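Local coordinates for McyG protein (Microcystis aeruginosa PCC 7806, PDB 4R0M) that binds phenylalanyl-adenylate in the adenylation domain of a microcystin synthetase adenylation-carrier didomain, and probably activates its substrate before loading it onto the carrier domain, at residues L51-D54 and A55-I58; Q81-I84 and P85-A89; W88-L92 and G93-P97. All coordinates share one frame; numbering follows the deposited sequence.

Contact 1: residues L51-D54 and A55-I58; sequences LYQD and ALVI
L56 leans back over the ring of Y52, one helical turn earlier, and its atoms can be followed outward one by one. CB lies 3.6 Å from Q53 O and about as far from Y52 O, so the base of the side chain rests on the carbonyls of the preceding turn. CG comes to 3.5 Å from Y52 O. It also sits over one face of the Y52 ring, 4.3 Å above its plane but displaced toward the rim. CD1 makes the closest apolar touch, 3.7 Å from Y52 CE2, and stays near the phenol end, with Y52 OH 4.0 Å away. L56 CD1 also comes to 4.2 Å from Q53 OE1. Two torsions bring this about: L56 CG is anti to its own carbonyl carbon (chi1 -73°), while Y52 CG is anti to the backbone N (chi1 173°), which turns the ring toward the next turn, where L56 covers part of one face.

The helical bonds frame the contact. A55 N donates to L51 O over 2.8 Å at 164°, whereas the bond from V57 N to Q53 O is weak, and V57 CG2 packs on that same oxygen. On another side of the helix, I58 CD1 lies 3.7 Å from D54 OD1, one turn apart. Here a methyl packs against a carboxylate oxygen; the carboxylate is held elsewhere, its OD2 by a salt bridge to R159 and a hydrogen bond from Q46 NE2.

The whole contact belongs to helix 48-64. Y52 faces helix 19-27 through L23, E24 and T27, and L56 reaches L168 in a loop, while A55 and I58 turn to helix 80-93 and I58 also meets V155 and L158 of helix 155-158.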
ATOM      1  N   LEU A  51      24.536   0.935   6.927  1.00 31.94           N
ATOM      2  CA  LEU A  51      23.351   0.095   7.096  1.00 32.27           C
ATOM      3  C   LEU A  51      23.752  -1.362   7.315  1.00 32.64           C
ATOM      4  O   LEU A  51      23.280  -2.012   8.253  1.00 33.25           O
ATOM      5  CB  LEU A  51      22.420   0.225   5.883  1.00 31.87           C
ATOM      6  CG  LEU A  51      21.258  -0.767   5.739  1.00 31.64           C
ATOM      7  CD1 LEU A  51      20.166  -0.504   6.767  1.00 31.57           C
ATOM      8  CD2 LEU A  51      20.686  -0.718   4.332  1.00 30.97           C
ATOM      9  N   TYR A  52      24.637  -1.854   6.450  1.00 32.66           N
ATOM     10  CA  TYR A  52      25.167  -3.210   6.548  1.00 32.41           C
ATOM     11  C   TYR A  52      25.814  -3.462   7.912  1.00 31.91           C
ATOM     12  O   TYR A  52      25.549  -4.484   8.545  1.00 31.88           O
ATOM     13  CB  TYR A  52      26.158  -3.471   5.404  1.00 32.68           C
ATOM     14  CG  TYR A  52      26.906  -4.785   5.489  1.00 33.07           C
ATOM     15  CD1 TYR A  52      26.297  -5.985   5.124  1.00 33.43           C
ATOM     16  CD2 TYR A  52      28.233  -4.825   5.920  1.00 33.24           C
ATOM     17  CE1 TYR A  52      26.984  -7.187   5.195  1.00 33.73           C
ATOM     18  CE2 TYR A  52      28.927  -6.024   5.997  1.00 33.22           C
ATOM     19  CZ  TYR A  52      28.301  -7.201   5.633  1.00 33.56           C
ATOM     20  OH  TYR A  52      28.987  -8.392   5.709  1.00 33.59           O
ATOM     21  N   GLN A  53      26.645  -2.522   8.363  1.00 31.85           N
ATOM     22  CA  GLN A  53      27.316  -2.641   9.659  1.00 32.03           C
ATOM     23  C   GLN A  53      26.322  -2.606  10.817  1.00 31.47           C
ATOM     24  O   GLN A  53      26.466  -3.351  11.786  1.00 31.49           O
ATOM     25  CB  GLN A  53      28.383  -1.552   9.842  1.00 32.62           C
ATOM     26  CG  GLN A  53      29.600  -1.655   8.926  1.00 33.45           C
ATOM     27  CD  GLN A  53      30.380  -2.956   9.073  1.00 33.95           C
ATOM     28  OE1 GLN A  53      30.458  -3.540  10.154  1.00 33.94           O
ATOM     29  NE2 GLN A  53      30.971  -3.409   7.974  1.00 34.73           N
ATOM     30  N   ASP A  54      25.315  -1.739  10.702  1.00 31.28           N
ATOM     31  CA  ASP A  54      24.253  -1.613  11.703  1.00 30.72           C
ATOM     32  C   ASP A  54      23.432  -2.902  11.788  1.00 30.30           C
ATOM     33  O   ASP A  54      23.154  -3.402  12.881  1.00 29.50           O
ATOM     34  CB  ASP A  54      23.357  -0.416  11.363  1.00 30.84           C
ATOM     35  CG  ASP A  54      22.464   0.015  12.520  1.00 30.45           C
ATOM     36  OD1 ASP A  54      22.646  -0.460  13.662  1.00 30.23           O
ATOM     37  OD2 ASP A  54      21.571   0.854  12.275  1.00 30.20           O
ATOM     38  N   ALA A  55      23.070  -3.440  10.624  1.00 30.29           N
ATOM     39  CA  ALA A  55      22.329  -4.697  10.530  1.00 30.50           C
ATOM     40  C   ALA A  55      23.049  -5.870  11.207  1.00 30.61           C
ATOM     41  O   ALA A  55      22.413  -6.672  11.891  1.00 30.81           O
ATOM     42  CB  ALA A  55      22.023  -5.021   9.075  1.00 30.23           C
ATOM     43  N   LEU A  56      24.367  -5.956  11.022  1.00 30.84           N
ATOM     44  CA  LEU A  56      25.182  -7.011  11.642  1.00 30.76           C
ATOM     45  C   LEU A  56      25.148  -6.957  13.167  1.00 31.03           C
ATOM     46  O   LEU A  56      25.112  -7.999  13.828  1.00 30.54           O
ATOM     47  CB  LEU A  56      26.638  -6.942  11.159  1.00 30.56           C
ATOM     48  CG  LEU A  56      26.997  -7.387   9.738  1.00 30.73           C
ATOM     49  CD1 LEU A  56      28.479  -7.156   9.477  1.00 30.96           C
ATOM     50  CD2 LEU A  56      26.640  -8.846   9.499  1.00 30.76           C
ATOM     51  N   VAL A  57      25.167  -5.742  13.712  1.00 31.63           N
ATOM     52  CA  VAL A  57      25.111  -5.525  15.160  1.00 32.26           C
ATOM     53  C   VAL A  57      23.762  -5.982  15.710  1.00 32.60           C
ATOM     54  O   VAL A  57      23.708  -6.699  16.711  1.00 33.29           O
ATOM     55  CB  VAL A  57      25.372  -4.044  15.533  1.00 32.80           C
ATOM     56  CG1 VAL A  57      25.206  -3.820  17.031  1.00 33.15           C
ATOM     57  CG2 VAL A  57      26.766  -3.614  15.091  1.00 32.28           C
ATOM     58  N   ILE A  58      22.682  -5.573  15.041  1.00 32.49           N
ATOM     59  CA  ILE A  58      21.323  -5.964  15.420  1.00 32.37           C
ATOM     60  C   ILE A  58      21.147  -7.476  15.286  1.00 32.99           C
ATOM     61  O   ILE A  58      20.566  -8.117  16.167  1.00 32.97           O
ATOM     62  CB  ILE A  58      20.255  -5.216  14.586  1.00 31.81           C
ATOM     63  CG1 ILE A  58      20.315  -3.713  14.876  1.00 31.11           C
ATOM     64  CG2 ILE A  58      18.857  -5.755  14.876  1.00 31.24           C
ATOM     65  CD1 ILE A  58      19.848  -2.839  13.733  1.00 30.44           C
TER

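Contact 2: residues Q81-I84 and P85-A89; sequences QDFI and PALWA
The carbonyl of Q81 meets the ring of P85 rather than an amide: Q81 O lies 3.3 Å from P85 CG. A proline nitrogen has no hydrogen to give, so the usual i to i+4 bond is missing and the helix is kinked at this residue. R159 NH2 donates to Q81 O instead.

At D82 the regular pattern resumes, but imperfectly. A86 N donates to D82 O over 3.2 Å, with an N-H...O angle of 149° and the donor tilted well out of the carbonyl plane. A86 CB rests on the same oxygen. The D82 carboxylate takes no part in the turn; its OD1 is paired with R159 NH1 in a salt bridge.

F83 O receives L87 N over 2.8 Å, the shortest of the three bonds across the contact. The F83 ring meets L87 obliquely, F83 CE1 being 4.3 Å from L87 CD2.

I84 carries the main packing. Its O accepts W88 N at 169°, and W88 CD1 comes within 3.3 Å of that same O. The I84 and W88 side chains lie side by side. With I84 CG2 anti to the backbone N (chi1 of CG1 -62°), this methyl is in the plane of the indole at its edge, 3.6 Å from W88 CD1. I84 CB meanwhile abuts P85 CD.

Within the beta-alpha-beta unit of strands 72-76 and 96-99, this buried part of helix 80-93 faces I34 and Y36 of strand 33-37 through I84, helix 48-64 through P85 and A89, and helix 227-240 through L87 and W88.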
ATOM      1  N   GLN A  81      14.490   4.845  11.160  1.00 33.29           N
ATOM      2  CA  GLN A  81      15.916   4.620  11.422  1.00 33.79           C
ATOM      3  C   GLN A  81      16.170   3.306  12.162  1.00 33.17           C
ATOM      4  O   GLN A  81      17.309   2.837  12.230  1.00 33.47           O
ATOM      5  CB  GLN A  81      16.520   5.781  12.222  1.00 35.23           C
ATOM      6  CG  GLN A  81      16.471   7.137  11.529  1.00 37.63           C
ATOM      7  CD  GLN A  81      15.245   7.957  11.909  1.00 39.58           C
ATOM      8  OE1 GLN A  81      14.102   7.577  11.625  1.00 39.88           O
ATOM      9  NE2 GLN A  81      15.481   9.097  12.550  1.00 39.35           N
ATOM     10  N   ASP A  82      15.110   2.730  12.727  1.00 31.97           N
ATOM     11  CA  ASP A  82      15.190   1.453  13.431  1.00 30.45           C
ATOM     12  C   ASP A  82      14.638   0.307  12.594  1.00 29.44           C
ATOM     13  O   ASP A  82      15.121  -0.822  12.687  1.00 29.02           O
ATOM     14  CB  ASP A  82      14.425   1.521  14.754  1.00 30.97           C
ATOM     15  CG  ASP A  82      15.176   2.277  15.834  1.00 31.81           C
ATOM     16  OD1 ASP A  82      16.326   2.703  15.587  1.00 31.88           O
ATOM     17  OD2 ASP A  82      14.609   2.438  16.938  1.00 31.54           O
ATOM     18  N   PHE A  83      13.621   0.602  11.787  1.00 28.02           N
ATOM     19  CA  PHE A  83      12.918  -0.416  11.006  1.00 27.27           C
ATOM     20  C   PHE A  83      13.809  -1.047   9.934  1.00 27.02           C
ATOM     21  O   PHE A  83      13.984  -2.265   9.908  1.00 27.02           O
ATOM     22  CB  PHE A  83      11.649   0.174  10.377  1.00 26.35           C
ATOM     23  CG  PHE A  83      10.808  -0.827   9.632  1.00 26.13           C
ATOM     24  CD1 PHE A  83      11.169  -1.260   8.355  1.00 26.03           C
ATOM     25  CD2 PHE A  83       9.639  -1.325  10.197  1.00 25.80           C
ATOM     26  CE1 PHE A  83      10.392  -2.179   7.667  1.00 25.79           C
ATOM     27  CE2 PHE A  83       8.855  -2.239   9.512  1.00 25.68           C
ATOM     28  CZ  PHE A  83       9.232  -2.666   8.246  1.00 25.94           C
ATOM     29  N   ILE A  84      14.364  -0.215   9.056  1.00 26.82           N
ATOM     30  CA  ILE A  84      15.170  -0.694   7.928  1.00 26.85           C
ATOM     31  C   ILE A  84      16.424  -1.484   8.359  1.00 26.42           C
ATOM     32  O   ILE A  84      16.652  -2.583   7.850  1.00 26.58           O
ATOM     33  CB  ILE A  84      15.503   0.444   6.932  1.00 26.94           C
ATOM     34  CG1 ILE A  84      14.206   1.012   6.335  1.00 27.17           C
ATOM     35  CG2 ILE A  84      16.410  -0.058   5.820  1.00 27.15           C
ATOM     36  CD1 ILE A  84      14.348   2.361   5.662  1.00 27.31           C
ATOM     37  N   PRO A  85      17.223  -0.949   9.306  1.00 26.10           N
ATOM     38  CA  PRO A  85      18.347  -1.759   9.781  1.00 26.00           C
ATOM     39  C   PRO A  85      17.933  -3.097  10.404  1.00 25.91           C
ATOM     40  O   PRO A  85      18.626  -4.098  10.210  1.00 25.64           O
ATOM     41  CB  PRO A  85      19.014  -0.850  10.816  1.00 26.05           C
ATOM     42  CG  PRO A  85      18.699   0.525  10.341  1.00 25.63           C
ATOM     43  CD  PRO A  85      17.286   0.423   9.846  1.00 25.87           C
ATOM     44  N   ALA A  86      16.815  -3.114  11.129  1.00 25.73           N
ATOM     45  CA  ALA A  86      16.299  -4.347  11.733  1.00 25.46           C
ATOM     46  C   ALA A  86      15.772  -5.332  10.690  1.00 25.46           C
ATOM     47  O   ALA A  86      15.919  -6.546  10.845  1.00 25.81           O
ATOM     48  CB  ALA A  86      15.217  -4.033  12.754  1.00 25.68           C
ATOM     49  N   LEU A  87      15.153  -4.803   9.636  1.00 25.20           N
ATOM     50  CA  LEU A  87      14.650  -5.618   8.530  1.00 25.25           C
ATOM     51  C   LEU A  87      15.799  -6.309   7.796  1.00 25.64           C
ATOM     52  O   LEU A  87      15.732  -7.511   7.509  1.00 25.54           O
ATOM     53  CB  LEU A  87      13.839  -4.758   7.553  1.00 24.69           C
ATOM     54  CG  LEU A  87      13.208  -5.448   6.340  1.00 24.40           C
ATOM     55  CD1 LEU A  87      11.882  -6.102   6.702  1.00 24.04           C
ATOM     56  CD2 LEU A  87      13.014  -4.450   5.208  1.00 24.23           C
ATOM     57  N   TRP A  88      16.846  -5.537   7.498  1.00 25.78           N
ATOM     58  CA  TRP A  88      18.042  -6.055   6.839  1.00 25.95           C
ATOM     59  C   TRP A  88      18.842  -6.965   7.722  1.00 26.35           C
ATOM     60  O   TRP A  88      19.466  -7.908   7.234  1.00 27.06           O
ATOM     61  CB  TRP A  88      18.900  -4.917   6.296  1.00 25.61           C
ATOM     62  CG  TRP A  88      18.375  -4.395   4.985  1.00 25.26           C
ATOM     63  CD1 TRP A  88      17.662  -3.221   4.758  1.00 25.43           C
ATOM     64  CD2 TRP A  88      18.480  -5.035   3.667  1.00 25.17           C
ATOM     65  NE1 TRP A  88      17.340  -3.091   3.429  1.00 25.44           N
ATOM     66  CE2 TRP A  88      17.798  -4.144   2.721  1.00 25.24           C
ATOM     67  CE3 TRP A  88      19.056  -6.213   3.193  1.00 25.41           C
ATOM     68  CZ2 TRP A  88      17.710  -4.439   1.368  1.00 25.13           C
ATOM     69  CZ3 TRP A  88      18.959  -6.499   1.826  1.00 24.95           C
ATOM     70  CH2 TRP A  88      18.301  -5.632   0.937  1.00 25.16           C
ATOM     71  N   ALA A  89      18.820  -6.710   9.028  1.00 26.38           N
ATOM     72  CA  ALA A  89      19.425  -7.623   9.997  1.00 27.09           C
ATOM     73  C   ALA A  89      18.847  -9.029   9.839  1.00 27.83           C
ATOM     74  O   ALA A  89      19.592 -10.008   9.764  1.00 28.50           O
ATOM     75  CB  ALA A  89      19.215  -7.119  11.414  1.00 27.00           C
TER

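Contact 3: residues W88-L92 and G93-P97; sequences WACFL and GGIIP
C90 and F91 clasp P97 as the chain doubles back from helix into strand. On this tight side, C90 CB is 3.8 Å from P97 CD, and F91 CE1 approaches P97 CG at 3.6 Å, the phenyl crossing the proline at about a right angle. The same ring also presents its edge to W88: F91 CD2 stands 3.6 Å above one face of the indole in a T-shaped stack. With F91 CG beside the backbone N (chi1 -72°), the ring reaches between W88 and P97. An alanine in place of F91 is likely to open a gap between W88 and P97, costing the indole its edge-on neighbour and the proline ring its aromatic wall.

The turn itself is looser. G93 N reaches A89 O at 3.2 Å, and only weakly C90 O. G94 N to F91 O is again weak at 3.4 Å, and G94 is partly exposed, the open side of the contact. The firmer closure is I95 N to C90 O at 2.9 Å, although its N-H...O angle is just 132°. I95 CG2 touches C90 SG distantly.

The positive phi of G94 (70°), which favours glycine, and two bonds back into the last turn, I95 N to C90 O and the weak G94 N to F91 O, define a Schellman motif. It closes helix 80-93, and the chain passes through I95 into strand 96-99, parallel to strand 72-76, completing a beta-alpha-beta crossover.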
ATOM      1  N   TRP A  88      16.846  -5.537   7.498  1.00 25.78           N
ATOM      2  CA  TRP A  88      18.042  -6.055   6.839  1.00 25.95           C
ATOM      3  C   TRP A  88      18.842  -6.965   7.722  1.00 26.35           C
ATOM      4  O   TRP A  88      19.466  -7.908   7.234  1.00 27.06           O
ATOM      5  CB  TRP A  88      18.900  -4.917   6.296  1.00 25.61           C
ATOM      6  CG  TRP A  88      18.375  -4.395   4.985  1.00 25.26           C
ATOM      7  CD1 TRP A  88      17.662  -3.221   4.758  1.00 25.43           C
ATOM      8  CD2 TRP A  88      18.480  -5.035   3.667  1.00 25.17           C
ATOM      9  NE1 TRP A  88      17.340  -3.091   3.429  1.00 25.44           N
ATOM     10  CE2 TRP A  88      17.798  -4.144   2.721  1.00 25.24           C
ATOM     11  CE3 TRP A  88      19.056  -6.213   3.193  1.00 25.41           C
ATOM     12  CZ2 TRP A  88      17.710  -4.439   1.368  1.00 25.13           C
ATOM     13  CZ3 TRP A  88      18.959  -6.499   1.826  1.00 24.95           C
ATOM     14  CH2 TRP A  88      18.301  -5.632   0.937  1.00 25.16           C
ATOM     15  N   ALA A  89      18.820  -6.710   9.028  1.00 26.38           N
ATOM     16  CA  ALA A  89      19.425  -7.623   9.997  1.00 27.09           C
ATOM     17  C   ALA A  89      18.847  -9.029   9.839  1.00 27.83           C
ATOM     18  O   ALA A  89      19.592 -10.008   9.764  1.00 28.50           O
ATOM     19  CB  ALA A  89      19.215  -7.119  11.414  1.00 27.00           C
ATOM     20  N   CYS A  90      17.517  -9.106   9.783  1.00 27.65           N
ATOM     21  CA  CYS A  90      16.796 -10.356   9.578  1.00 27.56           C
ATOM     22  C   CYS A  90      17.137 -10.990   8.231  1.00 27.84           C
ATOM     23  O   CYS A  90      17.357 -12.204   8.150  1.00 28.23           O
ATOM     24  CB  CYS A  90      15.282 -10.126   9.689  1.00 27.69           C
ATOM     25  SG  CYS A  90      14.716  -9.628  11.336  1.00 27.36           S
ATOM     26  N   PHE A  91      17.185 -10.172   7.181  1.00 27.83           N
ATOM     27  CA  PHE A  91      17.540 -10.661   5.843  1.00 28.35           C
ATOM     28  C   PHE A  91      18.910 -11.349   5.829  1.00 28.76           C
ATOM     29  O   PHE A  91      19.050 -12.448   5.289  1.00 29.35           O
ATOM     30  CB  PHE A  91      17.509  -9.530   4.808  1.00 28.00           C
ATOM     31  CG  PHE A  91      16.124  -9.055   4.445  1.00 28.11           C
ATOM     32  CD1 PHE A  91      15.010  -9.872   4.620  1.00 28.11           C
ATOM     33  CD2 PHE A  91      15.940  -7.794   3.890  1.00 27.93           C
ATOM     34  CE1 PHE A  91      13.741  -9.428   4.270  1.00 28.02           C
ATOM     35  CE2 PHE A  91      14.674  -7.347   3.536  1.00 28.13           C
ATOM     36  CZ  PHE A  91      13.572  -8.165   3.728  1.00 27.75           C
ATOM     37  N   LEU A  92      19.903 -10.702   6.440  1.00 28.86           N
ATOM     38  CA  LEU A  92      21.276 -11.210   6.469  1.00 29.35           C
ATOM     39  C   LEU A  92      21.426 -12.511   7.257  1.00 29.79           C
ATOM     40  O   LEU A  92      22.230 -13.369   6.893  1.00 30.69           O
ATOM     41  CB  LEU A  92      22.235 -10.156   7.033  1.00 29.50           C
ATOM     42  CG  LEU A  92      22.444  -8.818   6.317  1.00 29.27           C
ATOM     43  CD1 LEU A  92      23.334  -7.923   7.164  1.00 29.54           C
ATOM     44  CD2 LEU A  92      23.035  -8.985   4.927  1.00 29.14           C
ATOM     45  N   GLY A  93      20.652 -12.655   8.332  1.00 29.70           N
ATOM     46  CA  GLY A  93      20.753 -13.831   9.195  1.00 28.89           C
ATOM     47  C   GLY A  93      19.859 -14.998   8.826  1.00 28.10           C
ATOM     48  O   GLY A  93      19.882 -16.033   9.492  1.00 28.06           O
ATOM     49  N   GLY A  94      19.071 -14.838   7.768  1.00 27.98           N
ATOM     50  CA  GLY A  94      18.097 -15.853   7.376  1.00 27.67           C
ATOM     51  C   GLY A  94      16.928 -15.958   8.341  1.00 27.78           C
ATOM     52  O   GLY A  94      16.252 -16.987   8.394  1.00 28.12           O
ATOM     53  N   ILE A  95      16.707 -14.897   9.117  1.00 27.44           N
ATOM     54  CA  ILE A  95      15.541 -14.781   9.990  1.00 26.86           C
ATOM     55  C   ILE A  95      14.456 -14.075   9.187  1.00 26.64           C
ATOM     56  O   ILE A  95      14.731 -13.089   8.507  1.00 26.87           O
ATOM     57  CB  ILE A  95      15.869 -13.974  11.269  1.00 27.10           C
ATOM     58  CG1 ILE A  95      16.951 -14.686  12.092  1.00 26.98           C
ATOM     59  CG2 ILE A  95      14.619 -13.753  12.114  1.00 26.83           C
ATOM     60  CD1 ILE A  95      17.686 -13.784  13.061  1.00 26.95           C
ATOM     61  N   ILE A  96      13.234 -14.594   9.244  1.00 26.17           N
ATOM     62  CA  ILE A  96      12.131 -14.029   8.468  1.00 25.98           C
ATOM     63  C   ILE A  96      11.436 -12.899   9.238  1.00 25.64           C
ATOM     64  O   ILE A  96      10.782 -13.151  10.254  1.00 25.82           O
ATOM     65  CB  ILE A  96      11.118 -15.114   8.035  1.00 26.23           C
ATOM     66  CG1 ILE A  96      11.813 -16.188   7.186  1.00 26.46           C
ATOM     67  CG2 ILE A  96       9.957 -14.496   7.262  1.00 26.24           C
ATOM     68  CD1 ILE A  96      11.111 -17.529   7.173  1.00 26.55           C
ATOM     69  N   PRO A  97      11.583 -11.647   8.759  1.00 24.92           N
ATOM     70  CA  PRO A  97      10.885 -10.535   9.396  1.00 24.59           C
ATOM     71  C   PRO A  97       9.407 -10.536   9.013  1.00 24.40           C
ATOM     72  O   PRO A  97       9.060 -10.862   7.874  1.00 23.72           O
ATOM     73  CB  PRO A  97      11.586  -9.304   8.822  1.00 24.49           C
ATOM     74  CG  PRO A  97      12.071  -9.741   7.480  1.00 24.46           C
ATOM     75  CD  PRO A  97      12.335 -11.218   7.564  1.00 24.69           C
TER

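How the contacts relate
From the N terminus, contact 1 comes first, two turns of helix 48-64. Strand 72-76 then intervenes before contact 2, in the early turns of helix 80-93, and contact 3 follows, sharing W88 and A89 with it and carrying the chain round into strand 96-99. All three are local: none closes a long loop, nests in another or crosses it. Their ties are lateral. I58 CD1 meets P85 CB at 3.6 Å and A55 CB meets L92 CD1 at 3.7 Å, packing helix 48-64 against helix 80-93, while L87 CD1 reaches P97 CG at 3.7 Å, joining that helix to the edge strand of the four-stranded parallel sheet.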